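Long-range contacts in Lpg2148(MvcA) (Legionella pneumophila subsp. pneumophila str. Philadelphia 1, PDB 6K11), which probably acts as a deamidase-type effector that regulates the ubiquitin-conjugating enzyme UBE2N by removing ubiquitin from it: residues 155-160 with 179-183; 129-133 with 150-154; 161-165 with 225-229. One frame throughout, in Å; residues are numbered along the deposited sequence.

Interaction 1. Residues 155-160 with 179-183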
ATOM      1  N   LEU A 155      19.013 -14.573 -18.066  1.00 37.12           N
ATOM      2  CA  LEU A 155      20.233 -14.833 -18.825  1.00 35.57           C
ATOM      3  C   LEU A 155      19.850 -15.313 -20.219  1.00 40.13           C
ATOM      4  O   LEU A 155      19.273 -16.394 -20.379  1.00 39.04           O
ATOM      5  CB  LEU A 155      21.122 -15.855 -18.119  1.00 37.29           C
ATOM      6  CG  LEU A 155      22.315 -16.373 -18.940  1.00 39.30           C
ATOM      7  CD1 LEU A 155      23.312 -15.231 -19.238  1.00 35.92           C
ATOM      8  CD2 LEU A 155      22.998 -17.508 -18.188  1.00 37.86           C
ATOM      9  N   LEU A 156      20.178 -14.508 -21.221  1.00 38.39           N
ATOM     10  CA  LEU A 156      19.966 -14.827 -22.622  1.00 42.18           C
ATOM     11  C   LEU A 156      21.297 -15.223 -23.246  1.00 42.93           C
ATOM     12  O   LEU A 156      22.357 -15.102 -22.620  1.00 38.61           O
ATOM     13  CB  LEU A 156      19.365 -13.631 -23.372  1.00 43.36           C
ATOM     14  CG  LEU A 156      17.887 -13.259 -23.251  1.00 48.99           C
ATOM     15  CD1 LEU A 156      17.427 -13.153 -21.808  1.00 48.08           C
ATOM     16  CD2 LEU A 156      17.645 -11.943 -23.984  1.00 52.67           C
ATOM     17  N   GLU A 157      21.234 -15.682 -24.504  1.00 43.80           N
ATOM     18  CA  GLU A 157      22.463 -15.947 -25.253  1.00 45.46           C
ATOM     19  C   GLU A 157      23.377 -14.728 -25.274  1.00 46.45           C
ATOM     20  O   GLU A 157      24.604 -14.866 -25.232  1.00 47.27           O
ATOM     21  CB  GLU A 157      22.149 -16.364 -26.696  1.00 46.40           C
ATOM     22  CG  GLU A 157      21.421 -17.681 -26.843  1.00 51.46           C
ATOM     23  CD  GLU A 157      19.957 -17.477 -27.162  1.00 55.59           C
ATOM     24  OE1 GLU A 157      19.352 -16.556 -26.566  1.00 55.96           O
ATOM     25  OE2 GLU A 157      19.415 -18.219 -28.010  1.00 62.20           O
ATOM     26  N   ASN A 158      22.803 -13.522 -25.355  1.00 44.62           N
ATOM     27  CA  ASN A 158      23.613 -12.332 -25.582  1.00 46.43           C
ATOM     28  C   ASN A 158      23.315 -11.178 -24.633  1.00 46.04           C
ATOM     29  O   ASN A 158      23.820 -10.070 -24.856  1.00 44.83           O
ATOM     30  CB  ASN A 158      23.460 -11.847 -27.025  1.00 47.28           C
ATOM     31  CG  ASN A 158      22.019 -11.803 -27.486  1.00 52.88           C
ATOM     32  OD1 ASN A 158      21.082 -11.755 -26.681  1.00 53.86           O
ATOM     33  ND2 ASN A 158      21.832 -11.820 -28.805  1.00 61.57           N
ATOM     34  N   LYS A 159      22.526 -11.397 -23.586  1.00 38.86           N
ATOM     35  CA  LYS A 159      22.207 -10.336 -22.639  1.00 39.82           C
ATOM     36  C   LYS A 159      22.044 -10.961 -21.258  1.00 38.80           C
ATOM     37  O   LYS A 159      21.647 -12.122 -21.132  1.00 36.78           O
ATOM     38  CB  LYS A 159      20.934  -9.579 -23.048  1.00 43.38           C
ATOM     39  CG  LYS A 159      21.025  -8.793 -24.369  1.00 47.39           C
ATOM     40  CD  LYS A 159      21.396  -7.325 -24.124  1.00 47.97           C
ATOM     41  CE  LYS A 159      21.475  -6.502 -25.423  1.00 46.27           C
ATOM     42  NZ  LYS A 159      20.745  -7.181 -26.518  1.00 53.40           N
ATOM     43  N   LEU A 160      22.415 -10.204 -20.231  1.00 36.87           N
ATOM     44  CA  LEU A 160      22.159 -10.539 -18.832  1.00 34.50           C
ATOM     45  C   LEU A 160      21.377  -9.363 -18.264  1.00 35.72           C
ATOM     46  O   LEU A 160      21.915  -8.254 -18.170  1.00 32.02           O
ATOM     47  CB  LEU A 160      23.460 -10.774 -18.059  1.00 35.53           C
ATOM     48  CG  LEU A 160      23.330 -11.099 -16.566  1.00 33.70           C
ATOM     49  CD1 LEU A 160      22.628 -12.453 -16.371  1.00 34.24           C
ATOM     50  CD2 LEU A 160      24.686 -11.107 -15.899  1.00 35.79           C
ATOM     51  N   CYS A 179      28.012 -13.408 -22.184  1.00 46.28           N
ATOM     52  CA  CYS A 179      26.683 -13.968 -21.951  1.00 38.11           C
ATOM     53  C   CYS A 179      26.547 -15.337 -22.602  1.00 43.30           C
ATOM     54  O   CYS A 179      26.014 -16.274 -21.996  1.00 38.50           O
ATOM     55  CB  CYS A 179      25.616 -13.027 -22.489  1.00 43.12           C
ATOM     56  SG  CYS A 179      25.496 -11.516 -21.548  1.00 39.95           S
ATOM     57  N   THR A 180      26.999 -15.455 -23.857  1.00 42.53           N
ATOM     58  CA  THR A 180      26.970 -16.744 -24.542  1.00 42.16           C
ATOM     59  C   THR A 180      27.716 -17.801 -23.741  1.00 43.09           C
ATOM     60  O   THR A 180      27.257 -18.947 -23.615  1.00 45.21           O
ATOM     61  CB  THR A 180      27.570 -16.609 -25.943  1.00 44.52           C
ATOM     62  OG1 THR A 180      26.753 -15.738 -26.737  1.00 43.62           O
ATOM     63  CG2 THR A 180      27.639 -17.970 -26.632  1.00 43.80           C
ATOM     64  N   GLN A 181      28.857 -17.428 -23.167  1.00 42.41           N
ATOM     65  CA  GLN A 181      29.628 -18.378 -22.375  1.00 41.52           C
ATOM     66  C   GLN A 181      28.871 -18.808 -21.120  1.00 44.99           C
ATOM     67  O   GLN A 181      28.756 -20.004 -20.827  1.00 42.85           O
ATOM     68  CB  GLN A 181      30.978 -17.756 -22.028  1.00 45.78           C
ATOM     69  CG  GLN A 181      31.888 -18.657 -21.236  1.00 46.99           C
ATOM     70  CD  GLN A 181      31.663 -18.504 -19.762  1.00 43.80           C
ATOM     71  OE1 GLN A 181      31.599 -17.387 -19.254  1.00 49.37           O
ATOM     72  NE2 GLN A 181      31.525 -19.623 -19.057  1.00 43.55           N
ATOM     73  N   LEU A 182      28.367 -17.840 -20.348  1.00 41.91           N
ATOM     74  CA  LEU A 182      27.598 -18.167 -19.147  1.00 40.10           C
ATOM     75  C   LEU A 182      26.354 -18.969 -19.496  1.00 35.95           C
ATOM     76  O   LEU A 182      25.974 -19.892 -18.764  1.00 41.79           O
ATOM     77  CB  LEU A 182      27.190 -16.880 -18.414  1.00 42.96           C
ATOM     78  CG  LEU A 182      28.260 -16.045 -17.723  1.00 38.62           C
ATOM     79  CD1 LEU A 182      27.698 -14.659 -17.344  1.00 43.30           C
ATOM     80  CD2 LEU A 182      28.777 -16.769 -16.502  1.00 35.32           C
ATOM     81  N   PHE A 183      25.704 -18.621 -20.613  1.00 38.39           N
ATOM     82  CA  PHE A 183      24.486 -19.308 -21.034  1.00 41.96           C
ATOM     83  C   PHE A 183      24.748 -20.795 -21.238  1.00 43.58           C
ATOM     84  O   PHE A 183      24.003 -21.650 -20.738  1.00 41.96           O
ATOM     85  CB  PHE A 183      23.961 -18.656 -22.313  1.00 41.63           C
ATOM     86  CG  PHE A 183      22.685 -19.250 -22.852  1.00 44.15           C
ATOM     87  CD1 PHE A 183      22.719 -20.315 -23.740  1.00 45.68           C
ATOM     88  CD2 PHE A 183      21.455 -18.712 -22.512  1.00 43.50           C
ATOM     89  CE1 PHE A 183      21.554 -20.846 -24.260  1.00 47.42           C
ATOM     90  CE2 PHE A 183      20.284 -19.237 -23.032  1.00 47.63           C
ATOM     91  CZ  PHE A 183      20.337 -20.307 -23.911  1.00 47.98           C
TER

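Interaction 2. Residues 129-133 with 150-154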
ATOM      1  N   GLU A 129      11.842  -5.305   1.991  1.00 39.60           N
ATOM      2  CA  GLU A 129      12.985  -5.515   1.108  1.00 42.07           C
ATOM      3  C   GLU A 129      12.801  -6.834   0.372  1.00 40.29           C
ATOM      4  O   GLU A 129      12.739  -7.901   0.996  1.00 40.31           O
ATOM      5  CB  GLU A 129      14.291  -5.500   1.895  1.00 40.09           C
ATOM      6  CG  GLU A 129      15.523  -5.306   1.026  1.00 42.80           C
ATOM      7  CD  GLU A 129      16.806  -5.481   1.811  1.00 46.82           C
ATOM      8  OE1 GLU A 129      16.797  -6.282   2.772  1.00 46.52           O
ATOM      9  OE2 GLU A 129      17.819  -4.827   1.475  1.00 50.10           O
ATOM     10  N   ASP A 130      12.713  -6.760  -0.951  1.00 37.84           N
ATOM     11  CA  ASP A 130      12.271  -7.883  -1.775  1.00 38.08           C
ATOM     12  C   ASP A 130      13.185  -8.031  -2.992  1.00 38.35           C
ATOM     13  O   ASP A 130      12.757  -7.827  -4.133  1.00 38.82           O
ATOM     14  CB  ASP A 130      10.816  -7.665  -2.198  1.00 39.29           C
ATOM     15  CG  ASP A 130      10.218  -8.862  -2.902  1.00 44.35           C
ATOM     16  OD1 ASP A 130      10.554 -10.004  -2.522  1.00 46.06           O
ATOM     17  OD2 ASP A 130       9.402  -8.655  -3.822  1.00 44.65           O
ATOM     18  N   PRO A 131      14.450  -8.404  -2.786  1.00 38.05           N
ATOM     19  CA  PRO A 131      15.378  -8.575  -3.941  1.00 40.08           C
ATOM     20  C   PRO A 131      15.006  -9.805  -4.756  1.00 39.61           C
ATOM     21  O   PRO A 131      14.276 -10.681  -4.262  1.00 38.73           O
ATOM     22  CB  PRO A 131      16.751  -8.741  -3.272  1.00 38.64           C
ATOM     23  CG  PRO A 131      16.432  -9.323  -1.909  1.00 43.20           C
ATOM     24  CD  PRO A 131      15.106  -8.715  -1.499  1.00 37.26           C
ATOM     25  N   PRO A 132      15.477  -9.909  -6.006  1.00 35.65           N
ATOM     26  CA  PRO A 132      15.209 -11.121  -6.788  1.00 36.03           C
ATOM     27  C   PRO A 132      15.874 -12.326  -6.145  1.00 36.92           C
ATOM     28  O   PRO A 132      16.895 -12.212  -5.470  1.00 36.41           O
ATOM     29  CB  PRO A 132      15.826 -10.814  -8.159  1.00 36.25           C
ATOM     30  CG  PRO A 132      16.923  -9.828  -7.851  1.00 36.50           C
ATOM     31  CD  PRO A 132      16.364  -8.973  -6.728  1.00 36.03           C
ATOM     32  N   ILE A 133      15.268 -13.496  -6.340  1.00 36.23           N
ATOM     33  CA  ILE A 133      15.781 -14.721  -5.742  1.00 40.97           C
ATOM     34  C   ILE A 133      16.003 -15.823  -6.762  1.00 41.92           C
ATOM     35  O   ILE A 133      16.489 -16.896  -6.395  1.00 38.25           O
ATOM     36  CB  ILE A 133      14.870 -15.242  -4.609  1.00 42.31           C
ATOM     37  CG1 ILE A 133      13.456 -15.500  -5.126  1.00 42.15           C
ATOM     38  CG2 ILE A 133      14.865 -14.286  -3.412  1.00 44.15           C
ATOM     39  CD1 ILE A 133      12.670 -16.549  -4.295  1.00 48.80           C
ATOM     40  N   LYS A 150       8.307 -10.277 -13.404  1.00 44.33           N
ATOM     41  CA  LYS A 150       9.132  -9.221 -12.848  1.00 43.70           C
ATOM     42  C   LYS A 150       9.906  -9.706 -11.616  1.00 41.74           C
ATOM     43  O   LYS A 150       9.565 -10.710 -10.980  1.00 38.00           O
ATOM     44  CB  LYS A 150       8.252  -8.013 -12.503  1.00 43.15           C
ATOM     45  CG  LYS A 150       7.509  -7.438 -13.716  1.00 45.02           C
ATOM     46  CD  LYS A 150       6.621  -6.249 -13.325  1.00 50.67           C
ATOM     47  CE  LYS A 150       5.229  -6.380 -13.935  1.00 53.78           C
ATOM     48  NZ  LYS A 150       4.776  -5.097 -14.528  1.00 61.72           N
ATOM     49  N   ASN A 151      10.973  -8.966 -11.289  1.00 38.09           N
ATOM     50  CA  ASN A 151      11.842  -9.227 -10.130  1.00 36.18           C
ATOM     51  C   ASN A 151      12.581 -10.559 -10.270  1.00 37.90           C
ATOM     52  O   ASN A 151      12.656 -11.359  -9.330  1.00 35.28           O
ATOM     53  CB  ASN A 151      11.085  -9.156  -8.802  1.00 36.84           C
ATOM     54  CG  ASN A 151      12.013  -8.825  -7.628  1.00 42.35           C
ATOM     55  OD1 ASN A 151      13.079  -8.222  -7.813  1.00 38.40           O
ATOM     56  ND2 ASN A 151      11.610  -9.214  -6.418  1.00 41.54           N
ATOM     57  N   LYS A 152      13.152 -10.776 -11.454  1.00 36.62           N
ATOM     58  CA  LYS A 152      14.001 -11.924 -11.726  1.00 38.04           C
ATOM     59  C   LYS A 152      15.195 -11.461 -12.554  1.00 38.92           C
ATOM     60  O   LYS A 152      15.131 -10.438 -13.245  1.00 35.48           O
ATOM     61  CB  LYS A 152      13.247 -13.030 -12.486  1.00 37.85           C
ATOM     62  CG  LYS A 152      12.088 -13.665 -11.709  1.00 42.94           C
ATOM     63  CD  LYS A 152      11.398 -14.738 -12.549  1.00 43.39           C
ATOM     64  CE  LYS A 152      10.344 -15.499 -11.735  1.00 51.67           C
ATOM     65  NZ  LYS A 152       9.674 -16.574 -12.536  1.00 47.37           N
ATOM     66  N   ILE A 153      16.290 -12.209 -12.464  1.00 36.13           N
ATOM     67  CA  ILE A 153      17.421 -12.025 -13.373  1.00 34.65           C
ATOM     68  C   ILE A 153      17.244 -12.970 -14.549  1.00 37.51           C
ATOM     69  O   ILE A 153      16.883 -14.136 -14.363  1.00 36.45           O
ATOM     70  CB  ILE A 153      18.753 -12.272 -12.648  1.00 33.28           C
ATOM     71  CG1 ILE A 153      18.996 -11.177 -11.612  1.00 34.16           C
ATOM     72  CG2 ILE A 153      19.902 -12.348 -13.664  1.00 33.88           C
ATOM     73  CD1 ILE A 153      20.170 -11.444 -10.702  1.00 37.97           C
ATOM     74  N   TYR A 154      17.482 -12.466 -15.762  1.00 35.43           N
ATOM     75  CA  TYR A 154      17.296 -13.227 -16.994  1.00 35.49           C
ATOM     76  C   TYR A 154      18.619 -13.344 -17.739  1.00 38.74           C
ATOM     77  O   TYR A 154      19.265 -12.332 -18.029  1.00 34.01           O
ATOM     78  CB  TYR A 154      16.243 -12.567 -17.893  1.00 34.77           C
ATOM     79  CG  TYR A 154      14.840 -12.725 -17.339  1.00 39.86           C
ATOM     80  CD1 TYR A 154      14.067 -13.833 -17.664  1.00 40.49           C
ATOM     81  CD2 TYR A 154      14.308 -11.789 -16.458  1.00 41.36           C
ATOM     82  CE1 TYR A 154      12.785 -14.005 -17.136  1.00 40.40           C
ATOM     83  CE2 TYR A 154      13.032 -11.948 -15.930  1.00 41.67           C
ATOM     84  CZ  TYR A 154      12.276 -13.056 -16.276  1.00 44.35           C
ATOM     85  OH  TYR A 154      11.010 -13.215 -15.745  1.00 46.78           O
TER
HETATM   86  O   HOH W   1      13.390  -6.073  -6.281  1.00 45.20           O
HETATM   87  O   HOH W   2      13.225 -13.633  -8.053  1.00 39.52           O

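Interaction 3. Residues 161-165 with 225-229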
ATOM      1  N   TYR A 161      20.115  -9.602 -17.900  1.00 33.51           N
ATOM      2  CA  TYR A 161      19.183  -8.556 -17.506  1.00 33.78           C
ATOM      3  C   TYR A 161      18.684  -8.770 -16.083  1.00 37.07           C
ATOM      4  O   TYR A 161      18.630  -9.905 -15.579  1.00 33.84           O
ATOM      5  CB  TYR A 161      17.944  -8.536 -18.423  1.00 36.58           C
ATOM      6  CG  TYR A 161      18.106  -7.938 -19.801  1.00 41.39           C
ATOM      7  CD1 TYR A 161      18.587  -6.635 -19.977  1.00 41.92           C
ATOM      8  CD2 TYR A 161      17.706  -8.647 -20.929  1.00 41.92           C
ATOM      9  CE1 TYR A 161      18.700  -6.084 -21.236  1.00 43.68           C
ATOM     10  CE2 TYR A 161      17.816  -8.109 -22.183  1.00 43.51           C
ATOM     11  CZ  TYR A 161      18.310  -6.830 -22.335  1.00 45.32           C
ATOM     12  OH  TYR A 161      18.416  -6.298 -23.593  1.00 50.01           O
ATOM     13  N   PHE A 162      18.291  -7.666 -15.448  1.00 33.81           N
ATOM     14  CA  PHE A 162      17.459  -7.696 -14.256  1.00 32.37           C
ATOM     15  C   PHE A 162      16.216  -6.891 -14.594  1.00 37.14           C
ATOM     16  O   PHE A 162      16.328  -5.762 -15.087  1.00 36.91           O
ATOM     17  CB  PHE A 162      18.190  -7.120 -13.030  1.00 31.44           C
ATOM     18  CG  PHE A 162      17.295  -6.844 -11.846  1.00 35.22           C
ATOM     19  CD1 PHE A 162      16.456  -7.835 -11.340  1.00 35.14           C
ATOM     20  CD2 PHE A 162      17.312  -5.604 -11.230  1.00 35.05           C
ATOM     21  CE1 PHE A 162      15.628  -7.584 -10.239  1.00 35.62           C
ATOM     22  CE2 PHE A 162      16.495  -5.334 -10.125  1.00 38.72           C
ATOM     23  CZ  PHE A 162      15.646  -6.326  -9.628  1.00 35.73           C
ATOM     24  N   ILE A 163      15.041  -7.500 -14.411  1.00 36.61           N
ATOM     25  CA  ILE A 163      13.763  -6.799 -14.513  1.00 37.00           C
ATOM     26  C   ILE A 163      13.293  -6.529 -13.096  1.00 38.44           C
ATOM     27  O   ILE A 163      13.096  -7.476 -12.325  1.00 37.13           O
ATOM     28  CB  ILE A 163      12.715  -7.623 -15.275  1.00 39.04           C
ATOM     29  CG1 ILE A 163      13.169  -7.903 -16.697  1.00 38.87           C
ATOM     30  CG2 ILE A 163      11.351  -6.899 -15.247  1.00 40.62           C
ATOM     31  CD1 ILE A 163      12.162  -8.699 -17.505  1.00 46.72           C
ATOM     32  N   ASP A 164      13.115  -5.253 -12.737  1.00 37.92           N
ATOM     33  CA  ASP A 164      12.797  -4.940 -11.357  1.00 37.02           C
ATOM     34  C   ASP A 164      11.282  -5.004 -11.108  1.00 39.71           C
ATOM     35  O   ASP A 164      10.494  -5.380 -11.981  1.00 39.65           O
ATOM     36  CB  ASP A 164      13.407  -3.591 -10.956  1.00 38.91           C
ATOM     37  CG  ASP A 164      12.631  -2.371 -11.470  1.00 42.64           C
ATOM     38  OD1 ASP A 164      11.714  -2.481 -12.324  1.00 42.19           O
ATOM     39  OD2 ASP A 164      13.001  -1.258 -11.032  1.00 41.23           O
ATOM     40  N   LYS A 165      10.892  -4.650  -9.876  1.00 41.51           N
ATOM     41  CA  LYS A 165       9.497  -4.730  -9.434  1.00 44.47           C
ATOM     42  C   LYS A 165       8.555  -3.963 -10.362  1.00 48.69           C
ATOM     43  O   LYS A 165       7.424  -4.398 -10.600  1.00 51.57           O
ATOM     44  CB  LYS A 165       9.378  -4.208  -7.992  1.00 46.32           C
ATOM     45  CG  LYS A 165       9.495  -2.693  -7.867  1.00 49.73           C
ATOM     46  CD  LYS A 165       9.838  -2.209  -6.460  1.00 54.05           C
ATOM     47  CE  LYS A 165      10.532  -0.852  -6.538  1.00 50.49           C
ATOM     48  NZ  LYS A 165      10.302   0.022  -5.370  1.00 57.46           N
ATOM     49  N   PHE A 225      19.729  -0.243  -8.142  1.00 33.46           N
ATOM     50  CA  PHE A 225      18.374  -0.759  -8.039  1.00 36.78           C
ATOM     51  C   PHE A 225      17.750  -0.382  -6.707  1.00 37.93           C
ATOM     52  O   PHE A 225      18.441  -0.041  -5.743  1.00 39.19           O
ATOM     53  CB  PHE A 225      18.352  -2.279  -8.171  1.00 36.92           C
ATOM     54  CG  PHE A 225      19.309  -2.805  -9.193  1.00 36.79           C
ATOM     55  CD1 PHE A 225      19.200  -2.419 -10.518  1.00 36.62           C
ATOM     56  CD2 PHE A 225      20.298  -3.704  -8.832  1.00 37.98           C
ATOM     57  CE1 PHE A 225      20.069  -2.920 -11.467  1.00 35.53           C
ATOM     58  CE2 PHE A 225      21.176  -4.195  -9.774  1.00 38.17           C
ATOM     59  CZ  PHE A 225      21.061  -3.802 -11.092  1.00 36.51           C
ATOM     60  N   ASP A 226      16.424  -0.481  -6.667  1.00 36.10           N
ATOM     61  CA  ASP A 226      15.636  -0.275  -5.452  1.00 41.78           C
ATOM     62  C   ASP A 226      14.874  -1.573  -5.221  1.00 36.80           C
ATOM     63  O   ASP A 226      13.965  -1.906  -5.986  1.00 42.44           O
ATOM     64  CB  ASP A 226      14.699   0.936  -5.606  1.00 42.55           C
ATOM     65  CG  ASP A 226      13.888   1.246  -4.331  1.00 43.50           C
ATOM     66  OD1 ASP A 226      14.084   0.599  -3.280  1.00 39.71           O
ATOM     67  OD2 ASP A 226      13.045   2.165  -4.399  1.00 50.43           O
ATOM     68  N   PHE A 227      15.303  -2.351  -4.226  1.00 39.16           N
ATOM     69  CA  PHE A 227      14.634  -3.611  -3.908  1.00 38.47           C
ATOM     70  C   PHE A 227      13.452  -3.433  -2.956  1.00 41.73           C
ATOM     71  O   PHE A 227      12.756  -4.414  -2.662  1.00 39.32           O
ATOM     72  CB  PHE A 227      15.616  -4.588  -3.274  1.00 38.34           C
ATOM     73  CG  PHE A 227      16.795  -4.912  -4.143  1.00 40.32           C
ATOM     74  CD1 PHE A 227      16.632  -5.114  -5.505  1.00 36.69           C
ATOM     75  CD2 PHE A 227      18.063  -5.033  -3.588  1.00 43.88           C
ATOM     76  CE1 PHE A 227      17.723  -5.423  -6.303  1.00 41.81           C
ATOM     77  CE2 PHE A 227      19.162  -5.346  -4.384  1.00 44.15           C
ATOM     78  CZ  PHE A 227      18.990  -5.537  -5.738  1.00 38.81           C
ATOM     79  N   TRP A 228      13.225  -2.227  -2.457  1.00 38.30           N
ATOM     80  CA  TRP A 228      12.156  -2.006  -1.491  1.00 44.04           C
ATOM     81  C   TRP A 228      10.826  -1.796  -2.210  1.00 42.95           C
ATOM     82  O   TRP A 228      10.767  -1.166  -3.273  1.00 41.44           O
ATOM     83  CB  TRP A 228      12.482  -0.802  -0.614  1.00 43.76           C
ATOM     84  CG  TRP A 228      13.690  -1.013   0.268  1.00 45.88           C
ATOM     85  CD1 TRP A 228      14.994  -0.712  -0.030  1.00 45.57           C
ATOM     86  CD2 TRP A 228      13.699  -1.570   1.593  1.00 43.97           C
ATOM     87  NE1 TRP A 228      15.810  -1.036   1.034  1.00 44.96           N
ATOM     88  CE2 TRP A 228      15.040  -1.569   2.039  1.00 45.90           C
ATOM     89  CE3 TRP A 228      12.703  -2.066   2.445  1.00 41.51           C
ATOM     90  CZ2 TRP A 228      15.409  -2.048   3.298  1.00 42.30           C
ATOM     91  CZ3 TRP A 228      13.070  -2.544   3.696  1.00 39.27           C
ATOM     92  CH2 TRP A 228      14.414  -2.532   4.110  1.00 44.43           C
ATOM     93  N   ILE A 229       9.757  -2.351  -1.642  1.00 41.02           N
ATOM     94  CA  ILE A 229       8.420  -2.213  -2.216  1.00 41.92           C
ATOM     95  C   ILE A 229       7.421  -1.924  -1.097  1.00 41.61           C
ATOM     96  O   ILE A 229       7.566  -2.428   0.021  1.00 34.28           O
ATOM     97  CB  ILE A 229       8.031  -3.473  -3.019  1.00 39.09           C
ATOM     98  CG1 ILE A 229       6.657  -3.327  -3.665  1.00 43.13           C
ATOM     99  CG2 ILE A 229       8.082  -4.711  -2.154  1.00 43.63           C
ATOM    100  CD1 ILE A 229       6.308  -4.505  -4.546  1.00 49.36           C
TER
HETATM  101  O   HOH W   3      15.044  -0.806  -9.128  1.00 44.66           O
HETATM  102  O   HOH W   4      12.713  -4.102  -7.790  1.00 41.90           O

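Interaction 1. Residues 155-160 with 179-183
The side chain of Glu-157 lies over one face of the Phe-183 ring, its CG 4.0 Å from the ring centroid and only 9° off the ring normal, a CH-pi contact. Glu-157 and Phe-183 run side by side in the same direction, and the carboxylate plane is turned just 11° from the ring plane. Phe-183 reaches this place because its CG stands anti to the backbone N (chi1 -179°), which swings the ring from the helix to the turn backbone. Its CD2 comes 3.6 Å from Leu-156 C, while Leu-155 O meets the ring at its edge, in plane. Glu-157 bends at chi2 above the ring, and its OE1 is held by the backbone N of Asn-140. Lys-137 adds a cation-pi contact to Phe-183 and also bonds its carbonyl oxygen.

Further along the turn, Cys-179 sets its SG against the backbone, 3.5 Å from Lys-159 C and 4.1 Å from Leu-160 CB. Next to it, Thr-180 OG1 lies 2.8 Å from Glu-157 O. Lys-176 O is also within reach of that hydroxyl, so its single proton has two possible acceptors. Leu-155 CD2 packs 3.7 Å from Phe-183 CA and also touches the Leu-182 side chain, while the other branch, CD1, lies by Cys-179 O. Leu-155 and Leu-182 both continue onto Ile-214 of helix 206-220, so that helix covers this apolar side of the contact. Within the turn, Leu-156 N bonds Lys-159 O at 2.8 Å. The arrangement is that of a beta-hairpin, whose turn between strands 152-155 and 160-163 is packed by helix 176-185, within the MvcA insertion domain.

Interaction 2. Residues 129-133 with 150-154
A G1 beta bulge, in which Asn-151 and Lys-152 both face Ile-163, places the Asn-151 side chain against the connecting loop at Asp-130 and Pro-132. Asn-151 has the left-handed backbone conformation of the first bulge position (phi 65°), and its amide extends from there to the loop. ND2 donates to Asp-130 O at 2.9 Å. The bond is moderately bent, with 151° at the hydrogen, and ND2 approaches from above the carbonyl plane of Asp-130, 38° out of it.

The same carbonyl takes a second bond, from a water 2.8 Å away from Asp-130 O, and that water also donates to Asn-151 OD1 at 2.7 Å. Both ends of the amide are thereby tied to one backbone oxygen, directly through ND2 and by way of the water through OD1, which should fix the rotation of the group. Asn-151 crosses Pro-132 at about a right angle: OD1 lies 3.5 Å from Pro-132 CD, and the backbone oxygen Asn-151 O comes 3.4 Å from Pro-132 CB. A second water joins the two backbones further along, accepting from Ile-133 N at 2.7 Å and donating to Asn-151 O. The Asp-130 carboxylate has its main partner elsewhere, as OD1 accepts from Gln-323 NE2.

The loop 129-133 leads from strand 120-129 of the larger antiparallel sheet into strand 134-137 of the mixed sheet, where strand 152-155 runs parallel beside it. Pro-132 and Asn-151 both touch Phe-162 of strand 160-163, Pro-132 also reaches Phe-227, and Lys-152 turns to a salt bridge with Glu-191.

Interaction 3. Residues 161-165 with 225-229
Lys-165 crosses to the 225-229 segment and gives its NZ to the backbone oxygen of Trp-228. The modelled distance between Lys-165 NZ and Trp-228 O, 2.5 Å, is very short, so its exact value is doubtful. Beyond a CG set between the backbone N and the carbonyl carbon, the lysine chain is extended, and its CD runs alongside Ile-229 CB on the way. A long salt bridge, 3.6 Å from NZ to Asp-226 OD2, supplies a second and weaker partner for the ammonium group.

The other carboxylate oxygen of Asp-226 is used locally: Trp-228 N donates to Asp-226 OD1 at 3.1 Å (152° at the hydrogen), closing an Asx turn. The N-H comes from above the carboxylate plane, 47° out of it. Two waters link the segments, serving Asp-226 N and O, Lys-165 N and the carboxylate of Asp-164. One accepts from Asp-226 N at 2.8 Å and donates to Asp-164 OD2; the other accepts from Lys-165 N at 2.8 Å and donates to Asp-226 O at 3.1 Å. Asp-164 OD1 in turn takes the backbone N of Asn-168.

Beside these polar links lies an aromatic contact. The edge of the Phe-162 ring, led by CD2, meets the face of Phe-225 in a T-shaped pair, with centroids 5.0 Å apart and planes at 71°. Phe-162 CE2 also presses on the edge of Phe-227 at CE1.

Phe-218 extends the cluster, meeting Phe-162 edge-to-face and lying nearly parallel to Phe-225, while Phe-170 of strand 169-171 adds another edge-to-face pair with Phe-225. The contact thus brings the end of strand 160-163, in the mixed sheet, against the chain that enters strand 228-238, which runs beside strand 120-129 in the larger antiparallel sheet.

In the fold
Interactions 2 and 3 lie at the junction of the two sheets, their centres about 6 Å apart, whereas interaction 1 sits at the far end of the insertion domain, about 18 Å and 20 Å from them between centres. Adjacent strands 152-155 and 160-163 between them reach all three: the first enters interaction 2, the second interaction 3, and the turn that joins them interaction 1. Along the chain, interaction 2 closes before the other two open, and the segments of interactions 1 and 3 alternate. Segments 129-133 and 225-229 carry the chain out to the domain and back, so the two connections between insertion and main body are paired by Asp-130 N to Phe-227 O.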